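Local coordinates for protein aspartate aminotransferase (Thermotoga maritima, PDB 1O4S) that catalyses the pyridoxal-phosphate-dependent transfer of an amino group from L-aspartate to 2-oxoglutarate, giving oxaloacetate and L-glutamate, and works as a homodimer, at residues 13-16 / 17-20; 169-172 / 173-177; 62-65 / 66-70. All blocks are in the same frame, centred on the assembly; numbering follows the deposited sequence.

Contact 1. Residues 13-16 / 17-20; sequences MVSR and RISE
Ser15 turns OG in between its own backbone N and carbonyl carbon (chi1 76°), and the side chain of Arg17 bends at chi2 and chi3 to come alongside it. The place is a single helical turn, residues 16-19, at the end of the N-terminal arm. Here the arm lies against the second subunit, as N-terminal arms do in well-known aspartate aminotransferases. OG of Ser15 lies 3.1 Å from Arg17 CD. It also sits at the edge of the Arg17 guanidinium, near its plane. The same OG touches Ile18 CG1 at 3.6 Å. Ser15 OG is hydrogen-bonded to Met119 O of the second subunit, and Arg17 NH2 to Ala145 O of that subunit. Both polar groups are therefore fixed across the dimer interface. Ile18 packs on Ile271 of the second subunit.

The backbone closes the turn from two carbonyls. Ile18 N donates to Ser15 O at 3.3 Å, a bond that spans three residues. Glu20 N donates to Arg16 O at 3.2 Å with an N-H...O angle of 156°, the i to i+4 bond of the turn. A weak bond from Ser19 N shares this acceptor. Val14 adds a loose apolar touch, its CG2 4.4 Å from Ile18 CB. The arm thus enters the turn with Ser15 and Ile18 buried and with Arg16 and Glu20 exposed. One water spans the opening of the turn: it donates to Ser15 O at 2.7 Å and is hydrogen-bonded to Ser19 OG at 2.8 Å.

Contact 2. Residues 169-172 / 173-177; sequences GLLV and GKTKA
Val172 and Thr175 are the two ends of a tight type I beta-turn. The turn leads from helix 164-170 into strand 175-180, within a beta-alpha-beta crossover of the large domain: strand 148-153, the helix, then parallel strand 175-180, with strand 127-132 lying between the two in the sheet.

Two hydrogen bonds close the turn. Thr175 N donates to Val172 O at 3.2 Å, the bond that defines a beta-turn. Its N-H...O angle is 140°, clearly bent. In return Val172 N donates to Thr175 OG1 at 3.2 Å, and this bond is almost straight at 174°. The Thr175 side chain makes it possible by holding OG1 beside its own backbone N (chi1 -59°). The hydroxyl is gripped a second time by Glu127 OE1 on the neighbouring strand, which ties the turn to the sheet.

Van der Waals contacts flank these bonds. The Val172 CG2 methyl lies against the hydroxyl, 3.4 Å from Thr175 OG1, the two side chains crossing at about a right angle. The bent chain of Lys174 brings its CG to 4.0 Å from Val172 CG2. On the buried side Leu171 packs on Leu202 and Arg206 of helix 193-206 and on Phe208. Its CD2 also meets the methyl of Thr175, with CD2 3.7 Å from Thr175 CG2.

Contact 3. Residues 62-65 / 66-70; sequences EAVR and FLQKG
Arg65, Phe66 and Val64 carry most of this contact, near the C-terminal end of helix 57-68. They point to three different surroundings.

Arg65 runs out with CG anti to the backbone N (chi1 178°), then bends at chi3 back toward the preceding turn. There its NH1 lies 3.3 Å from Glu62 OE2. This salt bridge is one of charges alone, because the oxygen lies well out of the guanidinium plane and no N-H points at it. Lys69 follows one turn later, side by side with Arg65. Its NZ stands over one face of the guanidinium, 4.1 Å from Arg65 NH2.

Phe66 N donates to Glu62 O at 3.0 Å in a nearly straight bond of 175°. The ring swings away from these neighbours to stack on Tyr285 and to pack on Thr281 and Val282. Helix 281-290 thus covers this face.

Val64 uses its CG1 methyl, which rests 3.6 Å from Gln68 CD, with the two side chains pointing the same way. Its backbone O accepts from Gln68 N at 2.9 Å. Leu67 N donates in the same manner to Ala63 O, also at 2.9 Å. Val64 and Gln68 pack on Leu67 and Val64 of the second subunit, respectively, so this face belongs to the dimer interface. After Lys69 the backbone departs from helical angles at Gly70, whose phi is positive.

The exposed face thus holds two positive groups close together, and the nearby Glu62 carboxylate probably offsets part of their mutual repulsion.

How the contacts relate
From the N terminus, contact 1 comes first and closes the short turn 16-19 at the end of the arm. Contact 3 follows on helix 57-68, and contact 2 last, where helix 164-170 passes into strand 175-180. All three are local and in series, so none nests or crosses. Their centres lie far apart: about 26 Å between contacts 1 and 2, 42 Å between 1 and 3, and 48 Å between 2 and 3. Contacts 2 and 3 fall on opposite sides of the chain's centre. The dimer relates them further. Contacts 1 and 3 both touch the second subunit, and Lys176 of contact 2 packs on Val14 of that subunit's arm.

Contact 1. Residues 13-16 / 17-20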
loop_
_atom_site.group_PDB
_atom_site.type_symbol
_atom_site.label_atom_id
_atom_site.label_comp_id
_atom_site.label_asym_id
_atom_site.label_seq_id
_atom_site.Cartn_x
_atom_site.Cartn_y
_atom_site.Cartn_z
ATOM N N MET B 13 13.952 -13.809 14.381
ATOM C CA MET B 13 14.506 -12.497 14.043
ATOM C C MET B 13 13.686 -11.837 12.968
ATOM O O MET B 13 13.250 -12.497 12.023
ATOM C CB MET B 13 15.933 -12.638 13.495
ATOM C CG MET B 13 16.901 -13.440 14.391
ATOM S SD MET B 13 17.312 -12.601 15.964
ATOM C CE MET B 13 15.822 -12.767 16.974
ATOM N N VAL B 14 13.484 -10.538 13.121
ATOM C CA VAL B 14 12.903 -9.692 12.106
ATOM C C VAL B 14 14.035 -8.801 11.581
ATOM O O VAL B 14 15.128 -8.805 12.148
ATOM C CB VAL B 14 11.705 -8.887 12.672
ATOM C CG1 VAL B 14 10.701 -9.818 13.346
ATOM C CG2 VAL B 14 12.160 -7.799 13.630
ATOM N N SER B 15 13.821 -8.095 10.480
ATOM C CA SER B 15 14.885 -7.281 9.911
ATOM C C SER B 15 15.320 -6.167 10.868
ATOM O O SER B 15 14.510 -5.610 11.607
ATOM C CB SER B 15 14.507 -6.704 8.557
ATOM O OG SER B 15 13.639 -5.656 8.671
ATOM N N ARG B 16 16.608 -5.879 10.853
ATOM C CA ARG B 16 17.188 -4.816 11.667
ATOM C C ARG B 16 16.596 -3.451 11.380
ATOM O O ARG B 16 16.517 -2.646 12.280
ATOM C CB ARG B 16 18.715 -4.732 11.467
ATOM C CG ARG B 16 19.481 -5.938 11.897
ATOM C CD ARG B 16 21.017 -5.729 11.809
ATOM N NE ARG B 16 21.452 -5.505 10.419
ATOM C CZ ARG B 16 21.901 -6.458 9.585
ATOM N NH1 ARG B 16 22.241 -6.137 8.336
ATOM N NH2 ARG B 16 22.003 -7.722 9.991
ATOM N N ARG B 17 16.170 -3.187 10.149
ATOM C CA ARG B 17 15.604 -1.876 9.795
ATOM C C ARG B 17 14.357 -1.516 10.627
ATOM O O ARG B 17 14.064 -0.347 10.788
ATOM C CB ARG B 17 15.283 -1.801 8.289
ATOM C CG ARG B 17 13.825 -2.132 7.903
ATOM C CD ARG B 17 13.619 -3.199 6.838
ATOM N NE ARG B 17 14.041 -2.803 5.505
ATOM C CZ ARG B 17 14.162 -3.627 4.448
ATOM N NH1 ARG B 17 13.894 -4.927 4.521
ATOM N NH2 ARG B 17 14.533 -3.114 3.271
ATOM N N ILE B 18 13.618 -2.513 11.125
ATOM C CA ILE B 18 12.405 -2.288 11.924
ATOM C C ILE B 18 12.779 -1.633 13.261
ATOM O O ILE B 18 12.027 -0.810 13.777
ATOM C CB ILE B 18 11.670 -3.634 12.228
ATOM C CG1 ILE B 18 11.184 -4.352 10.969
ATOM C CG2 ILE B 18 10.490 -3.405 13.201
ATOM C CD1 ILE B 18 10.061 -3.716 10.314
ATOM N N SER B 19 13.903 -2.089 13.835
ATOM C CA SER B 19 14.507 -1.502 15.028
ATOM C C SER B 19 14.923 -0.086 14.789
ATOM O O SER B 19 14.717 0.780 15.642
ATOM C CB SER B 19 15.788 -2.244 15.418
ATOM O OG SER B 19 15.470 -3.282 16.287
ATOM N N GLU B 20 15.540 0.138 13.630
ATOM C CA GLU B 20 16.032 1.464 13.240
ATOM C C GLU B 20 14.930 2.512 13.137
ATOM O O GLU B 20 15.240 3.694 13.091
ATOM C CB GLU B 20 16.838 1.389 11.921
ATOM C CG GLU B 20 18.212 0.734 12.094
ATOM C CD GLU B 20 18.837 0.192 10.804
ATOM O OE1 GLU B 20 19.830 -0.570 10.936
ATOM O OE2 GLU B 20 18.375 0.507 9.674
HETATM O O HOH W 1 14.636 -5.043 14.239
#

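Contact 2. Residues 169-172 / 173-177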
loop_
_atom_site.group_PDB
_atom_site.type_symbol
_atom_site.label_atom_id
_atom_site.label_comp_id
_atom_site.label_asym_id
_atom_site.label_seq_id
_atom_site.Cartn_x
_atom_site.Cartn_y
_atom_site.Cartn_z
ATOM N N GLY B 169 25.000 24.694 3.036
ATOM C CA GLY B 169 26.117 24.395 3.909
ATOM C C GLY B 169 26.209 22.928 4.245
ATOM O O GLY B 169 27.319 22.424 4.426
ATOM N N LEU B 170 25.054 22.253 4.309
ATOM C CA LEU B 170 24.966 20.825 4.678
ATOM C C LEU B 170 25.001 19.850 3.518
ATOM O O LEU B 170 25.143 18.664 3.748
ATOM C CB LEU B 170 23.677 20.528 5.466
ATOM C CG LEU B 170 23.463 21.237 6.808
ATOM C CD1 LEU B 170 22.155 20.757 7.427
ATOM C CD2 LEU B 170 24.651 21.031 7.778
ATOM N N LEU B 171 24.840 20.323 2.288
ATOM C CA LEU B 171 24.817 19.418 1.140
ATOM C C LEU B 171 26.129 18.642 1.028
ATOM O O LEU B 171 27.230 19.216 1.107
ATOM C CB LEU B 171 24.587 20.183 -0.165
ATOM C CG LEU B 171 23.226 20.840 -0.365
ATOM C CD1 LEU B 171 23.308 21.851 -1.470
ATOM C CD2 LEU B 171 22.166 19.794 -0.678
ATOM N N VAL B 172 26.003 17.335 0.835
ATOM C CA VAL B 172 27.154 16.489 0.544
ATOM C C VAL B 172 26.879 15.679 -0.735
ATOM O O VAL B 172 25.803 15.814 -1.361
ATOM C CB VAL B 172 27.536 15.620 1.775
ATOM C CG1 VAL B 172 28.265 16.464 2.793
ATOM C CG2 VAL B 172 26.305 15.002 2.431
ATOM N N GLY B 173 27.856 14.871 -1.153
ATOM C CA GLY B 173 27.717 14.053 -2.357
ATOM C C GLY B 173 26.541 13.080 -2.310
ATOM O O GLY B 173 25.866 12.822 -3.308
ATOM N N LYS B 174 26.301 12.543 -1.126
ATOM C CA LYS B 174 25.274 11.529 -0.937
ATOM C C LYS B 174 23.861 12.156 -0.859
ATOM O O LYS B 174 22.889 11.448 -1.037
ATOM C CB LYS B 174 25.600 10.680 0.318
ATOM C CG LYS B 174 25.151 11.301 1.657
ATOM C CD LYS B 174 26.052 10.929 2.854
ATOM C CE LYS B 174 25.677 9.597 3.498
ATOM N NZ LYS B 174 26.155 9.501 4.918
ATOM N N THR B 175 23.765 13.467 -0.591
ATOM C CA THR B 175 22.463 14.169 -0.522
ATOM C C THR B 175 21.676 14.071 -1.828
ATOM O O THR B 175 21.971 14.762 -2.819
ATOM C CB THR B 175 22.591 15.653 -0.176
ATOM O OG1 THR B 175 23.245 15.826 1.082
ATOM C CG2 THR B 175 21.157 16.257 0.040
ATOM N N LYS B 176 20.656 13.221 -1.808
ATOM C CA LYS B 176 19.845 12.942 -2.978
ATOM C C LYS B 176 18.556 13.783 -3.031
ATOM O O LYS B 176 18.014 13.994 -4.098
ATOM C CB LYS B 176 19.504 11.427 -3.002
ATOM C CG LYS B 176 18.880 10.926 -4.318
ATOM C CD LYS B 176 19.951 10.690 -5.414
ATOM C CE LYS B 176 19.301 10.554 -6.834
ATOM N NZ LYS B 176 18.679 9.196 -7.163
ATOM N N ALA B 177 18.038 14.212 -1.888
ATOM C CA ALA B 177 16.787 14.952 -1.869
ATOM C C ALA B 177 16.647 15.863 -0.670
ATOM O O ALA B 177 17.252 15.636 0.387
ATOM C CB ALA B 177 15.569 13.978 -1.937
#

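Contact 3. Residues 62-65 / 66-70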
loop_
_atom_site.group_PDB
_atom_site.type_symbol
_atom_site.label_atom_id
_atom_site.label_comp_id
_atom_site.label_asym_id
_atom_site.label_seq_id
_atom_site.Cartn_x
_atom_site.Cartn_y
_atom_site.Cartn_z
ATOM N N GLU B 62 -21.418 9.315 -6.166
ATOM C CA GLU B 62 -20.655 8.682 -7.252
ATOM C C GLU B 62 -20.074 7.303 -6.895
ATOM O O GLU B 62 -20.104 6.376 -7.706
ATOM C CB GLU B 62 -19.540 9.606 -7.692
ATOM C CG GLU B 62 -18.569 9.040 -8.699
ATOM C CD GLU B 62 -19.183 8.727 -10.042
ATOM O OE1 GLU B 62 -20.334 9.195 -10.332
ATOM O OE2 GLU B 62 -18.483 7.999 -10.808
ATOM N N ALA B 63 -19.519 7.192 -5.687
ATOM C CA ALA B 63 -18.953 5.931 -5.228
ATOM C C ALA B 63 -20.045 4.856 -5.170
ATOM O O ALA B 63 -19.799 3.743 -5.590
ATOM C CB ALA B 63 -18.280 6.088 -3.864
ATOM N N VAL B 64 -21.239 5.211 -4.676
ATOM C CA VAL B 64 -22.374 4.285 -4.559
ATOM C C VAL B 64 -22.865 3.869 -5.935
ATOM O O VAL B 64 -23.154 2.699 -6.182
ATOM C CB VAL B 64 -23.557 4.896 -3.742
ATOM C CG1 VAL B 64 -24.807 4.061 -3.830
ATOM C CG2 VAL B 64 -23.176 5.099 -2.298
ATOM N N ARG B 65 -22.962 4.834 -6.836
ATOM C CA ARG B 65 -23.383 4.549 -8.199
ATOM C C ARG B 65 -22.438 3.563 -8.876
ATOM O O ARG B 65 -22.898 2.581 -9.462
ATOM C CB ARG B 65 -23.429 5.849 -8.950
ATOM C CG ARG B 65 -23.796 5.792 -10.399
ATOM C CD ARG B 65 -23.596 7.194 -11.061
ATOM N NE ARG B 65 -23.024 7.143 -12.410
ATOM C CZ ARG B 65 -21.810 6.666 -12.742
ATOM N NH1 ARG B 65 -20.966 6.146 -11.839
ATOM N NH2 ARG B 65 -21.455 6.699 -14.027
ATOM N N PHE B 66 -21.126 3.820 -8.788
ATOM C CA PHE B 66 -20.121 2.880 -9.265
ATOM C C PHE B 66 -20.267 1.485 -8.630
ATOM O O PHE B 66 -20.279 0.453 -9.328
ATOM C CB PHE B 66 -18.709 3.398 -8.981
ATOM C CG PHE B 66 -17.647 2.430 -9.379
ATOM C CD1 PHE B 66 -17.396 2.181 -10.717
ATOM C CD2 PHE B 66 -16.920 1.724 -8.433
ATOM C CE1 PHE B 66 -16.422 1.244 -11.109
ATOM C CE2 PHE B 66 -15.953 0.797 -8.853
ATOM C CZ PHE B 66 -15.718 0.575 -10.198
ATOM N N LEU B 67 -20.379 1.485 -7.308
ATOM C CA LEU B 67 -20.521 0.263 -6.515
ATOM C C LEU B 67 -21.681 -0.621 -6.921
ATOM O O LEU B 67 -21.568 -1.857 -6.955
ATOM C CB LEU B 67 -20.741 0.595 -5.046
ATOM C CG LEU B 67 -19.578 0.359 -4.159
ATOM C CD1 LEU B 67 -19.911 0.760 -2.741
ATOM C CD2 LEU B 67 -19.205 -1.118 -4.240
ATOM N N GLN B 68 -22.806 0.002 -7.207
ATOM C CA GLN B 68 -24.022 -0.746 -7.444
ATOM C C GLN B 68 -23.986 -1.567 -8.730
ATOM O O GLN B 68 -24.736 -2.525 -8.884
ATOM C CB GLN B 68 -25.248 0.196 -7.346
ATOM C CG GLN B 68 -25.488 0.546 -5.855
ATOM C CD GLN B 68 -26.614 1.514 -5.580
ATOM O OE1 GLN B 68 -26.845 2.435 -6.363
ATOM N NE2 GLN B 68 -27.312 1.319 -4.448
ATOM N N LYS B 69 -23.063 -1.227 -9.619
ATOM C CA LYS B 69 -22.813 -2.021 -10.807
ATOM C C LYS B 69 -22.066 -3.340 -10.449
ATOM O O LYS B 69 -22.058 -4.267 -11.240
ATOM C CB LYS B 69 -22.035 -1.185 -11.831
ATOM C CG LYS B 69 -22.795 0.110 -12.240
ATOM C CD LYS B 69 -21.992 0.992 -13.189
ATOM C CE LYS B 69 -22.831 2.166 -13.712
ATOM N NZ LYS B 69 -22.250 2.801 -14.966
ATOM N N GLY B 70 -21.416 -3.382 -9.279
ATOM C CA GLY B 70 -20.817 -4.591 -8.738
ATOM C C GLY B 70 -19.460 -5.008 -9.296
ATOM O O GLY B 70 -18.973 -6.057 -8.936
#